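Local coordinates for tryptophan halogenase (PDB 2PYX), which probably acts as an FAD-dependent halogenase of the flavin monooxygenase kind, predicted to bind FAD and tryptophan, at residues F113-G118 / P461-Q466; H119-L124 / Q487-R492; Y127-A132 / F474-P479; A138-S143 / R492-N497. One frame throughout, in Å; residues are numbered along the deposited sequence. Where two conformers were deposited one is given.

In the fold
All four contacts join residues 113-143, after strand 108-112, to residues 461-497 some 340 to 365 positions later, on one side of the chain's centre. First segments run 1, 2, 3, 4 but partners 1, 3, 2, 4, so interaction 3 nests inside the loop closed by interaction 2 while the other pairs cross. Interaction 1 uses the start of helix 462-471, interaction 3 the loop after it, and interactions 2 and 4 share helix 484-507. Their centres are about 10 Å apart, those of 1 and 3 about 16 Å. H117 N probably bonds to V141 O (2.7 Å), tying interaction 1 to 4. Helices 462-471 and 484-507 are thereby packed against an early part of the chain.

Interaction 1: residues F113-G118 / P461-Q466; sequences FSLPHG and PAASFQ
L115 and A463 mark the closest backbone approach, 6.6 Å between their CA atoms, where the irregular chain of 113-118 passes the first turn of helix 462-471. P116 makes the tighter of the contacts: its ring meets the A463 methyl with two carbons, CD at 3.5 Å from A463 CB and CG slightly farther off. L115 reaches the same methyl with one branch, its CD2 lying 4.1 Å from A463 CB. That branch also touches the ring of P461, and the L115 and P461 side chains meet at a slant. CG of L115 sits beside its own backbone N and anti to the carbonyl carbon (chi1 -60°); with chi2 near 174° as well, this brings CD2 to the helix. In the opening turn, S464 N bonds to P461 O at 2.9 Å and Q466 N to A462 O. The contact therefore sets a proline-containing loop, just downstream of strand 108-112, against the N-terminal turn of a helix. The P461 side chain is about 9 Å from that of E361, a predicted tryptophan-binding residue. Farther along the turn, Q466 OE1 comes to 4.3 Å from P116 CG, while its NE2 bonds to P448 O and to D123 OD2. Polar ties close by are S114 O to Y467 OH and S464 OG to H111 NE2.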
loop_
_atom_site.group_PDB
_atom_site.type_symbol
_atom_site.label_atom_id
_atom_site.label_comp_id
_atom_site.label_asym_id
_atom_site.label_seq_id
_atom_site.Cartn_x
_atom_site.Cartn_y
_atom_site.Cartn_z
ATOM N N PHE A 113 -4.877 10.969 1.859
ATOM C CA PHE A 113 -3.863 10.966 0.813
ATOM C C PHE A 113 -3.431 12.391 0.370
ATOM O O PHE A 113 -2.281 12.583 -0.098
ATOM C CB PHE A 113 -4.295 10.159 -0.415
ATOM C CG PHE A 113 -4.257 8.669 -0.230
ATOM C CD1 PHE A 113 -3.259 8.080 0.541
ATOM C CD2 PHE A 113 -5.148 7.850 -0.913
ATOM C CE1 PHE A 113 -3.221 6.712 0.689
ATOM C CE2 PHE A 113 -5.117 6.483 -0.788
ATOM C CZ PHE A 113 -4.107 5.919 0.014
ATOM N N SER A 114 -4.303 13.389 0.531
ATOM C CA SER A 114 -3.961 14.754 0.158
ATOM C C SER A 114 -2.874 15.288 1.072
ATOM O O SER A 114 -2.932 15.098 2.299
ATOM C CB SER A 114 -5.150 15.681 0.320
ATOM O OG SER A 114 -6.076 15.595 -0.726
ATOM N N LEU A 115 -1.885 15.984 0.521
ATOM C CA LEU A 115 -0.899 16.675 1.355
ATOM C C LEU A 115 -1.488 17.941 1.963
ATOM O O LEU A 115 -2.423 18.539 1.400
ATOM C CB LEU A 115 0.364 17.019 0.567
ATOM C CG LEU A 115 1.109 15.822 -0.026
ATOM C CD1 LEU A 115 2.237 16.321 -0.894
ATOM C CD2 LEU A 115 1.649 14.932 1.061
ATOM N N PRO A 116 -0.926 18.385 3.090
ATOM C CA PRO A 116 -1.392 19.598 3.735
ATOM C C PRO A 116 -1.407 20.773 2.784
ATOM O O PRO A 116 -0.495 20.927 1.995
ATOM C CB PRO A 116 -0.363 19.798 4.836
ATOM C CG PRO A 116 -0.017 18.378 5.243
ATOM C CD PRO A 116 0.112 17.710 3.914
ATOM N N HIS A 117 -2.447 21.576 2.872
ATOM C CA HIS A 117 -2.595 22.708 1.959
ATOM C C HIS A 117 -1.418 23.656 2.046
ATOM O O HIS A 117 -0.905 23.924 3.130
ATOM C CB HIS A 117 -3.855 23.453 2.273
ATOM C CG HIS A 117 -4.203 24.481 1.247
ATOM N ND1 HIS A 117 -4.794 24.152 0.047
ATOM C CD2 HIS A 117 -4.114 25.830 1.272
ATOM C CE1 HIS A 117 -5.002 25.259 -0.648
ATOM N NE2 HIS A 117 -4.612 26.288 0.080
ATOM N N GLY A 118 -0.999 24.156 0.890
ATOM C CA GLY A 118 0.139 25.088 0.805
ATOM C C GLY A 118 1.491 24.503 1.128
ATOM O O GLY A 118 2.414 25.238 1.452
ATOM N N PRO A 461 5.816 10.472 3.158
ATOM C CA PRO A 461 6.379 11.762 3.486
ATOM C C PRO A 461 6.104 12.122 4.902
ATOM O O PRO A 461 5.245 11.446 5.547
ATOM C CB PRO A 461 5.610 12.722 2.567
ATOM C CG PRO A 461 4.351 12.108 2.376
ATOM C CD PRO A 461 4.541 10.598 2.463
ATOM N N ALA A 462 6.775 13.174 5.366
ATOM C CA ALA A 462 6.635 13.685 6.722
ATOM C C ALA A 462 5.160 13.902 7.021
ATOM O O ALA A 462 4.752 13.689 8.134
ATOM C CB ALA A 462 7.415 14.975 6.931
ATOM N N ALA A 463 4.365 14.352 6.046
ATOM C CA ALA A 463 2.949 14.639 6.317
ATOM C C ALA A 463 2.234 13.427 6.873
ATOM O O ALA A 463 1.352 13.566 7.702
ATOM C CB ALA A 463 2.226 15.147 5.103
ATOM N N SER A 464 2.579 12.249 6.408
ATOM C CA SER A 464 1.918 11.036 6.915
ATOM C C SER A 464 2.159 10.856 8.390
ATOM O O SER A 464 1.248 10.482 9.164
ATOM C CB SER A 464 2.397 9.807 6.162
ATOM O OG SER A 464 1.789 9.795 4.880
ATOM N N PHE A 465 3.377 11.154 8.811
ATOM C CA PHE A 465 3.724 11.083 10.210
ATOM C C PHE A 465 2.970 12.136 10.992
ATOM O O PHE A 465 2.485 11.877 12.101
ATOM C CB PHE A 465 5.228 11.195 10.402
ATOM C CG PHE A 465 5.973 9.984 9.934
ATOM C CD1 PHE A 465 6.284 9.825 8.595
ATOM C CD2 PHE A 465 6.301 8.968 10.821
ATOM C CE1 PHE A 465 6.951 8.683 8.159
ATOM C CE2 PHE A 465 6.953 7.832 10.396
ATOM C CZ PHE A 465 7.285 7.695 9.055
ATOM N N GLN A 466 2.837 13.337 10.448
ATOM C CA GLN A 466 2.052 14.375 11.113
ATOM C C GLN A 466 0.593 13.970 11.263
ATOM O O GLN A 466 -0.014 14.153 12.317
ATOM C CB GLN A 466 2.128 15.677 10.302
ATOM C CG GLN A 466 3.551 16.235 10.193
ATOM C CD GLN A 466 3.668 17.401 9.225
ATOM O OE1 GLN A 466 2.770 17.637 8.396
ATOM N NE2 GLN A 466 4.764 18.167 9.357
#

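Interaction 2: residues H119-L124 / Q487-R492; sequences HQELDL and QQLAQR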
loop_
_atom_site.group_PDB
_atom_site.type_symbol
_atom_site.label_atom_id
_atom_site.label_comp_id
_atom_site.label_asym_id
_atom_site.label_seq_id
_atom_site.Cartn_x
_atom_site.Cartn_y
_atom_site.Cartn_z
ATOM N N HIS A 119 1.636 23.181 1.020
ATOM C CA HIS A 119 2.879 22.506 1.385
ATOM C C HIS A 119 4.121 23.012 0.630
ATOM O O HIS A 119 5.219 22.974 1.166
ATOM C CB HIS A 119 2.727 20.983 1.244
ATOM C CG HIS A 119 2.365 20.523 -0.126
ATOM N ND1 HIS A 119 3.310 20.194 -1.075
ATOM C CD2 HIS A 119 1.159 20.310 -0.702
ATOM C CE1 HIS A 119 2.698 19.816 -2.182
ATOM N NE2 HIS A 119 1.395 19.879 -1.983
ATOM N N GLN A 120 3.943 23.500 -0.599
ATOM C CA GLN A 120 5.068 24.061 -1.354
ATOM C C GLN A 120 5.498 25.434 -0.826
ATOM O O GLN A 120 6.598 25.904 -1.146
ATOM C CB GLN A 120 4.723 24.139 -2.847
ATOM C CG GLN A 120 4.655 22.777 -3.513
ATOM N N GLU A 121 4.645 26.083 -0.053
ATOM C CA GLU A 121 4.919 27.408 0.492
ATOM C C GLU A 121 5.328 27.423 1.962
ATOM O O GLU A 121 6.138 28.255 2.357
ATOM C CB GLU A 121 3.697 28.276 0.366
ATOM C CG GLU A 121 3.207 28.430 -1.057
ATOM C CD GLU A 121 1.987 29.302 -1.118
ATOM O OE1 GLU A 121 2.088 30.473 -0.711
ATOM O OE2 GLU A 121 0.923 28.807 -1.546
ATOM N N LEU A 122 4.730 26.549 2.771
ATOM C CA LEU A 122 4.894 26.580 4.221
ATOM C C LEU A 122 4.330 25.287 4.803
ATOM O O LEU A 122 3.286 24.827 4.368
ATOM C CB LEU A 122 4.144 27.756 4.844
ATOM C CG LEU A 122 4.317 27.995 6.352
ATOM C CD1 LEU A 122 5.768 28.370 6.672
ATOM C CD2 LEU A 122 3.370 29.042 6.835
ATOM N N ASP A 123 5.055 24.697 5.736
ATOM C CA ASP A 123 4.572 23.531 6.483
ATOM C C ASP A 123 3.668 24.052 7.585
ATOM O O ASP A 123 4.125 24.606 8.593
ATOM C CB ASP A 123 5.760 22.730 7.041
ATOM C CG ASP A 123 5.342 21.510 7.836
ATOM O OD1 ASP A 123 4.158 21.380 8.156
ATOM O OD2 ASP A 123 6.227 20.694 8.147
ATOM N N LEU A 124 2.363 23.841 7.436
ATOM C CA LEU A 124 1.381 24.387 8.366
ATOM C C LEU A 124 1.367 23.730 9.750
ATOM O O LEU A 124 0.817 24.290 10.701
ATOM C CB LEU A 124 -0.023 24.258 7.786
ATOM C CG LEU A 124 -0.371 25.169 6.592
ATOM C CD1 LEU A 124 -1.779 24.909 6.102
ATOM C CD2 LEU A 124 -0.221 26.632 7.014
ATOM N N GLN A 487 3.309 33.467 10.409
ATOM C CA GLN A 487 2.015 33.333 11.026
ATOM C C GLN A 487 0.939 33.852 10.069
ATOM O O GLN A 487 -0.129 33.248 9.923
ATOM C CB GLN A 487 1.954 34.129 12.318
ATOM C CG GLN A 487 0.679 33.959 13.040
ATOM C CD GLN A 487 0.479 32.532 13.482
ATOM O OE1 GLN A 487 1.376 31.949 14.094
ATOM N NE2 GLN A 487 -0.689 31.946 13.158
ATOM N N GLN A 488 1.216 34.996 9.439
ATOM C CA GLN A 488 0.266 35.608 8.503
ATOM C C GLN A 488 0.066 34.753 7.247
ATOM O O GLN A 488 -1.066 34.583 6.815
ATOM C CB GLN A 488 0.719 37.030 8.151
ATOM C CG GLN A 488 0.680 37.977 9.363
ATOM C CD GLN A 488 1.712 39.117 9.270
ATOM O OE1 GLN A 488 2.241 39.417 8.192
ATOM N NE2 GLN A 488 2.009 39.735 10.409
ATOM N N LEU A 489 1.139 34.196 6.702
ATOM C CA LEU A 489 1.065 33.245 5.578
ATOM C C LEU A 489 0.239 32.031 5.996
ATOM O O LEU A 489 -0.718 31.644 5.319
ATOM C CB LEU A 489 2.442 32.789 5.153
ATOM C CG LEU A 489 2.509 31.767 4.014
ATOM C CD1 LEU A 489 1.657 32.161 2.794
ATOM C CD2 LEU A 489 3.911 31.540 3.632
ATOM N N ALA A 490 0.589 31.462 7.154
ATOM C CA ALA A 490 -0.177 30.314 7.676
ATOM C C ALA A 490 -1.673 30.604 7.752
ATOM O O ALA A 490 -2.493 29.787 7.318
ATOM C CB ALA A 490 0.376 29.878 9.049
ATOM N N GLN A 491 -2.045 31.766 8.285
ATOM C CA GLN A 491 -3.450 32.101 8.457
ATOM C C GLN A 491 -4.159 32.194 7.108
ATOM O O GLN A 491 -5.319 31.767 6.976
ATOM C CB GLN A 491 -3.626 33.427 9.194
ATOM C CG GLN A 491 -5.082 33.732 9.480
ATOM C CD GLN A 491 -5.750 32.646 10.299
ATOM O OE1 GLN A 491 -6.661 31.947 9.826
ATOM N NE2 GLN A 491 -5.290 32.486 11.530
ATOM N N ARG A 492 -3.479 32.784 6.126
ATOM C CA ARG A 492 -4.020 32.856 4.774
ATOM C C ARG A 492 -4.265 31.445 4.219
ATOM O O ARG A 492 -5.361 31.155 3.721
ATOM C CB ARG A 492 -3.099 33.660 3.853
ATOM C CG ARG A 492 -3.026 35.139 4.222
ATOM C CD ARG A 492 -2.382 35.981 3.132
ATOM N NE ARG A 492 -0.936 35.812 3.028
ATOM C CZ ARG A 492 -0.040 36.430 3.793
ATOM N NH1 ARG A 492 -0.415 37.251 4.763
ATOM N NH2 ARG A 492 1.236 36.209 3.602
#
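Apolar contacts carry most of this interface, in which L122 and L124 lean on L489 and A490 of helix 484-507. L122 CB lies 4.0 Å from L489 CD2, and its CD2 branch goes on to A490, 3.8 Å from the CB methyl and close to A490 N. With CG anti to its backbone N (chi1 -175°), L122 sends that branch across to the helix. L124 comes in beside it, its CD2 3.7 Å from A490 CA, so two leucine methyls share the one alanine. The small side chain lets the backbones come near, with 6.2 Å between the CA atoms of L124 and A490. The one polar side chain that touches is E121, whose OE1 lies 3.9 Å from L489 CD1 in a slanting van der Waals approach. Replacing L489 with an alanine would probably open a gap beside L122 and take away one of the apolar surfaces E121 rests on, leaving L493. No hydrogen bond joins the two segments; D123 turns instead to cap C125 N through OD1, at the entry to helix 125-128. Y127 of that short helix packs on L122 and A490, while L493 and F494, farther along helix 484-507, also touch L124.

Interaction 3: residues Y127-A132 / F474-P479; sequences YWLPHA and FNTQLP
This is a largely apolar contact between a short 3-10 turn, L129 and P130, which follows helix 125-128, and the extended loop between helices 462-471 and 484-507. L129 does most of the work; it was modelled in two conformers, and what follows holds for one of them. Its CG is anti to the backbone N (chi1 -162°), which carries the fork of the side chain into the bend formed by T476, L478 and P479. CD2 lies against T476 O at 3.5 Å and also touches both CB and CG2 of the threonine, the two side chains crossing at about a right angle. Nearer the root, L129 CG meets L478 CD2 at 3.8 Å, and these side chains approach at a slant. The P479 ring adds a looser touch, CD to L129 CD2 at 4.2 Å. L478 also meets P130, its CD2 3.9 Å from P130 N and its other methyl, CD1, 4.3 Å from P130 CB. Within the turn, H131 N bonds to W128 O and A132 N to L129 O. T476 presents CB and CG2 to L129, while its hydroxyl bonds to Y470 OH and W443 O. Y470, on helix 462-471, also touches L129 and meets the W128 ring at about 55°. L129 and T476 are buried, whereas P130, L478 and P479 lie at the surface. With no hydrogen bond between the two segments, the contact depends on shape and on shielding aliphatic carbon from water, while the hydroxyl's bonds to Y470 and W443 would favour the threonine's rotation.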
loop_
_atom_site.group_PDB
_atom_site.type_symbol
_atom_site.label_atom_id
_atom_site.label_comp_id
_atom_site.label_asym_id
_atom_site.label_seq_id
_atom_site.Cartn_x
_atom_site.Cartn_y
_atom_site.Cartn_z
ATOM N N TYR A 127 2.168 25.646 12.866
ATOM C CA TYR A 127 1.194 26.753 12.984
ATOM C C TYR A 127 -0.179 26.295 13.451
ATOM O O TYR A 127 -0.935 27.083 14.030
ATOM C CB TYR A 127 1.134 27.534 11.643
ATOM C CG TYR A 127 2.498 28.118 11.323
ATOM C CD1 TYR A 127 2.892 29.372 11.813
ATOM C CD2 TYR A 127 3.448 27.381 10.614
ATOM C CE1 TYR A 127 4.192 29.859 11.594
ATOM C CE2 TYR A 127 4.743 27.879 10.379
ATOM C CZ TYR A 127 5.095 29.139 10.861
ATOM O OH TYR A 127 6.396 29.564 10.620
ATOM N N TRP A 128 -0.518 25.029 13.178
ATOM C CA TRP A 128 -1.749 24.454 13.667
ATOM C C TRP A 128 -1.662 24.101 15.160
ATOM O O TRP A 128 -2.639 24.191 15.897
ATOM C CB TRP A 128 -2.149 23.215 12.824
ATOM C CG TRP A 128 -3.081 22.354 13.573
ATOM C CD1 TRP A 128 -4.428 22.524 13.716
ATOM C CD2 TRP A 128 -2.736 21.238 14.383
ATOM N NE1 TRP A 128 -4.934 21.559 14.515
ATOM C CE2 TRP A 128 -3.909 20.767 14.971
ATOM C CE3 TRP A 128 -1.522 20.602 14.682
ATOM C CZ2 TRP A 128 -3.919 19.671 15.828
ATOM C CZ3 TRP A 128 -1.544 19.516 15.507
ATOM C CH2 TRP A 128 -2.712 19.061 16.075
ATOM N N LEU A 129 -0.479 23.690 15.600
ATOM C CA LEU A 129 -0.311 23.095 16.904
ATOM C C LEU A 129 -0.962 23.873 18.071
ATOM O O LEU A 129 -1.614 23.260 18.933
ATOM C CB LEU A 129 1.191 22.850 17.099
ATOM C CG LEU A 129 1.648 21.885 18.164
ATOM C CD1 LEU A 129 1.070 20.502 17.957
ATOM C CD2 LEU A 129 3.174 21.872 18.170
ATOM N N PRO A 130 -0.787 25.213 18.122
ATOM C CA PRO A 130 -1.450 25.937 19.219
ATOM C C PRO A 130 -2.972 25.799 19.247
ATOM O O PRO A 130 -3.591 26.105 20.268
ATOM C CB PRO A 130 -1.063 27.407 18.974
ATOM C CG PRO A 130 0.141 27.357 18.104
ATOM C CD PRO A 130 -0.033 26.124 17.243
ATOM N N HIS A 131 -3.572 25.325 18.152
ATOM C CA HIS A 131 -5.036 25.300 17.993
ATOM C C HIS A 131 -5.622 23.902 18.095
ATOM O O HIS A 131 -6.786 23.683 17.782
ATOM C CB HIS A 131 -5.369 25.956 16.660
ATOM C CG HIS A 131 -4.759 27.311 16.523
ATOM N ND1 HIS A 131 -5.210 28.392 17.252
ATOM C CD2 HIS A 131 -3.678 27.744 15.831
ATOM C CE1 HIS A 131 -4.446 29.439 16.987
ATOM N NE2 HIS A 131 -3.511 29.073 16.127
ATOM N N ALA A 132 -4.816 22.967 18.599
ATOM C CA ALA A 132 -5.167 21.549 18.601
ATOM C C ALA A 132 -6.448 21.196 19.354
ATOM O O ALA A 132 -7.134 20.236 19.025
ATOM C CB ALA A 132 -3.997 20.732 19.132
ATOM N N PHE A 474 -1.131 13.428 19.991
ATOM C CA PHE A 474 0.190 13.513 20.602
ATOM C C PHE A 474 0.561 14.960 20.901
ATOM O O PHE A 474 0.278 15.843 20.086
ATOM C CB PHE A 474 1.192 12.904 19.634
ATOM C CG PHE A 474 2.598 12.776 20.172
ATOM C CD1 PHE A 474 3.035 11.606 20.743
ATOM C CD2 PHE A 474 3.535 13.811 19.987
ATOM C CE1 PHE A 474 4.347 11.458 21.148
ATOM C CE2 PHE A 474 4.821 13.653 20.408
ATOM C CZ PHE A 474 5.237 12.494 20.982
ATOM N N ASN A 475 1.165 15.206 22.053
ATOM C CA ASN A 475 1.536 16.571 22.441
ATOM C C ASN A 475 2.965 16.927 22.054
ATOM O O ASN A 475 3.897 16.198 22.389
ATOM C CB ASN A 475 1.369 16.758 23.946
ATOM C CG ASN A 475 -0.080 16.747 24.383
ATOM O OD1 ASN A 475 -0.428 16.051 25.324
ATOM N ND2 ASN A 475 -0.921 17.543 23.734
ATOM N N THR A 476 3.100 18.068 21.368
ATOM C CA THR A 476 4.391 18.613 20.964
ATOM C C THR A 476 4.484 20.011 21.560
ATOM O O THR A 476 3.519 20.791 21.488
ATOM C CB THR A 476 4.514 18.667 19.449
ATOM O OG1 THR A 476 4.507 17.329 18.942
ATOM C CG2 THR A 476 5.754 19.338 18.999
ATOM N N GLN A 477 5.627 20.306 22.166
ATOM C CA GLN A 477 5.913 21.631 22.715
ATOM C C GLN A 477 5.725 22.701 21.659
ATOM O O GLN A 477 6.193 22.552 20.517
ATOM C CB GLN A 477 7.344 21.653 23.275
ATOM C CG GLN A 477 7.785 22.927 23.999
ATOM C CD GLN A 477 9.004 22.693 24.822
ATOM O OE1 GLN A 477 10.095 22.563 24.293
ATOM N NE2 GLN A 477 8.834 22.617 26.139
ATOM N N LEU A 478 5.046 23.792 22.006
ATOM C CA LEU A 478 4.800 24.849 21.009
ATOM C C LEU A 478 6.080 25.579 20.625
ATOM O O LEU A 478 6.928 25.845 21.476
ATOM C CB LEU A 478 3.784 25.859 21.528
ATOM C CG LEU A 478 2.429 25.356 21.979
ATOM C CD1 LEU A 478 1.566 26.574 22.270
ATOM C CD2 LEU A 478 1.784 24.508 20.921
ATOM N N PRO A 479 6.234 25.883 19.325
ATOM C CA PRO A 479 7.307 26.769 18.867
ATOM C C PRO A 479 7.250 28.107 19.577
ATOM O O PRO A 479 6.162 28.598 19.887
ATOM C CB PRO A 479 6.983 26.983 17.393
ATOM C CG PRO A 479 6.195 25.815 17.014
ATOM C CD PRO A 479 5.415 25.384 18.202
#

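Interaction 4: residues A138-S143 / R492-N497; sequences AEAVCS and RLFNDN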
loop_
_atom_site.group_PDB
_atom_site.type_symbol
_atom_site.label_atom_id
_atom_site.label_comp_id
_atom_site.label_asym_id
_atom_site.label_seq_id
_atom_site.Cartn_x
_atom_site.Cartn_y
_atom_site.Cartn_z
ATOM N N ALA A 138 -6.135 17.450 10.612
ATOM C CA ALA A 138 -6.607 17.143 9.263
ATOM C C ALA A 138 -7.660 18.141 8.775
ATOM O O ALA A 138 -7.597 18.603 7.633
ATOM C CB ALA A 138 -7.145 15.745 9.162
ATOM N N GLU A 139 -8.589 18.512 9.648
ATOM C CA GLU A 139 -9.533 19.557 9.211
ATOM C C GLU A 139 -8.840 20.883 8.892
ATOM O O GLU A 139 -9.256 21.584 7.951
ATOM C CB GLU A 139 -10.615 19.769 10.246
ATOM C CG GLU A 139 -11.693 20.747 9.727
ATOM C CD GLU A 139 -12.890 20.900 10.641
ATOM O OE1 GLU A 139 -13.162 20.007 11.472
ATOM O OE2 GLU A 139 -13.567 21.945 10.522
ATOM N N ALA A 140 -7.816 21.236 9.677
ATOM C CA ALA A 140 -7.136 22.507 9.515
ATOM C C ALA A 140 -6.367 22.602 8.208
ATOM O O ALA A 140 -6.228 23.706 7.659
ATOM C CB ALA A 140 -6.207 22.775 10.684
ATOM N N VAL A 141 -5.839 21.478 7.688
ATOM C CA VAL A 141 -4.868 21.532 6.594
ATOM C C VAL A 141 -5.300 20.839 5.322
ATOM O O VAL A 141 -4.614 20.912 4.318
ATOM C CB VAL A 141 -3.468 20.978 6.984
ATOM C CG1 VAL A 141 -2.925 21.663 8.220
ATOM C CG2 VAL A 141 -3.522 19.478 7.186
ATOM N N CYS A 142 -6.424 20.140 5.337
ATOM C CA CYS A 142 -6.868 19.503 4.112
ATOM C C CYS A 142 -8.375 19.526 4.043
ATOM O O CYS A 142 -9.049 19.895 4.996
ATOM C CB CYS A 142 -6.321 18.063 3.959
ATOM S SG CYS A 142 -7.230 16.774 4.911
ATOM N N SER A 143 -8.894 19.234 2.859
ATOM C CA SER A 143 -10.349 19.206 2.675
ATOM C C SER A 143 -10.912 17.799 2.820
ATOM O O SER A 143 -12.104 17.613 3.027
ATOM C CB SER A 143 -10.749 19.803 1.312
ATOM O OG SER A 143 -10.222 19.045 0.241
ATOM N N ARG A 492 -3.479 32.784 6.126
ATOM C CA ARG A 492 -4.020 32.856 4.774
ATOM C C ARG A 492 -4.265 31.445 4.219
ATOM O O ARG A 492 -5.361 31.155 3.721
ATOM C CB ARG A 492 -3.099 33.660 3.853
ATOM C CG ARG A 492 -3.026 35.139 4.222
ATOM C CD ARG A 492 -2.382 35.981 3.132
ATOM N NE ARG A 492 -0.936 35.812 3.028
ATOM C CZ ARG A 492 -0.040 36.430 3.793
ATOM N NH1 ARG A 492 -0.415 37.251 4.763
ATOM N NH2 ARG A 492 1.236 36.209 3.602
ATOM N N LEU A 493 -3.258 30.574 4.332
ATOM C CA LEU A 493 -3.389 29.182 3.886
ATOM C C LEU A 493 -4.511 28.410 4.639
ATOM O O LEU A 493 -5.230 27.625 4.010
ATOM C CB LEU A 493 -2.048 28.450 3.999
ATOM C CG LEU A 493 -0.918 28.973 3.097
ATOM C CD1 LEU A 493 0.412 28.335 3.420
ATOM C CD2 LEU A 493 -1.252 28.779 1.629
ATOM N N PHE A 494 -4.659 28.603 5.950
ATOM C CA PHE A 494 -5.756 27.987 6.697
ATOM C C PHE A 494 -7.117 28.450 6.156
ATOM O O PHE A 494 -8.042 27.658 5.975
ATOM C CB PHE A 494 -5.720 28.286 8.200
ATOM C CG PHE A 494 -4.609 27.589 8.969
ATOM C CD1 PHE A 494 -4.424 26.213 8.890
ATOM C CD2 PHE A 494 -3.795 28.307 9.834
ATOM C CE1 PHE A 494 -3.412 25.578 9.623
ATOM C CE2 PHE A 494 -2.785 27.665 10.568
ATOM C CZ PHE A 494 -2.619 26.291 10.465
ATOM N N ASN A 495 -7.235 29.759 5.938
ATOM C CA ASN A 495 -8.458 30.316 5.357
ATOM C C ASN A 495 -8.770 29.733 3.994
ATOM O O ASN A 495 -9.929 29.375 3.724
ATOM C CB ASN A 495 -8.316 31.831 5.195
ATOM C CG ASN A 495 -8.283 32.566 6.500
ATOM O OD1 ASN A 495 -7.999 33.767 6.512
ATOM N ND2 ASN A 495 -8.583 31.891 7.593
ATOM N N ASP A 496 -7.754 29.635 3.149
ATOM C CA ASP A 496 -7.900 29.130 1.782
ATOM C C ASP A 496 -8.341 27.674 1.796
ATOM O O ASP A 496 -9.161 27.242 0.981
ATOM C CB ASP A 496 -6.610 29.270 0.978
ATOM C CG ASP A 496 -6.235 30.738 0.683
ATOM O OD1 ASP A 496 -7.082 31.637 0.917
ATOM O OD2 ASP A 496 -5.095 30.969 0.216
ATOM N N ASN A 497 -7.780 26.902 2.718
ATOM C CA ASN A 497 -8.191 25.503 2.855
ATOM C C ASN A 497 -9.655 25.399 3.247
ATOM O O ASN A 497 -10.402 24.554 2.719
ATOM C CB ASN A 497 -7.327 24.768 3.892
ATOM C CG ASN A 497 -7.742 23.325 4.048
ATOM O OD1 ASN A 497 -7.541 22.530 3.134
ATOM N ND2 ASN A 497 -8.350 22.992 5.181
HETATM O O HOH W 1 -8.346 25.252 7.314
#
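N497 reaches from helix 484-507 to C142 at the end of helix 137-141. Its CB passes A140 O at 4.1 Å, and CG, anti to the backbone N (chi1 180°), lies against the peptide joining V141 to C142. OD1 comes 3.2 Å from C142 C, just past that peptide. ND2 donates to C142 O at 3.2 Å with an N-H...O angle of 161°; the acceptor lies in the amide plane of N497, while the donor stands well above the carbonyl plane. ND2 also gives a bond to a water at 3.1 Å, and this water donates to A140 O (2.6 Å) and to F494 O, bridging the helices. Shortened to an alanine, N497 would probably leave C142 O without its donor and the water with one partner fewer. One turn back, the F494 ring turns its edge to A140, whose O lies in the ring plane 3.3 Å from CD1. CE1 of that ring touches A140 CB and V141 CG1. C142 is the first residue to leave helical backbone angles, so the contact is a helix C-terminus held by an asparagine of a neighbouring helix and a bridging water, away from the predicted flavin and tryptophan sites.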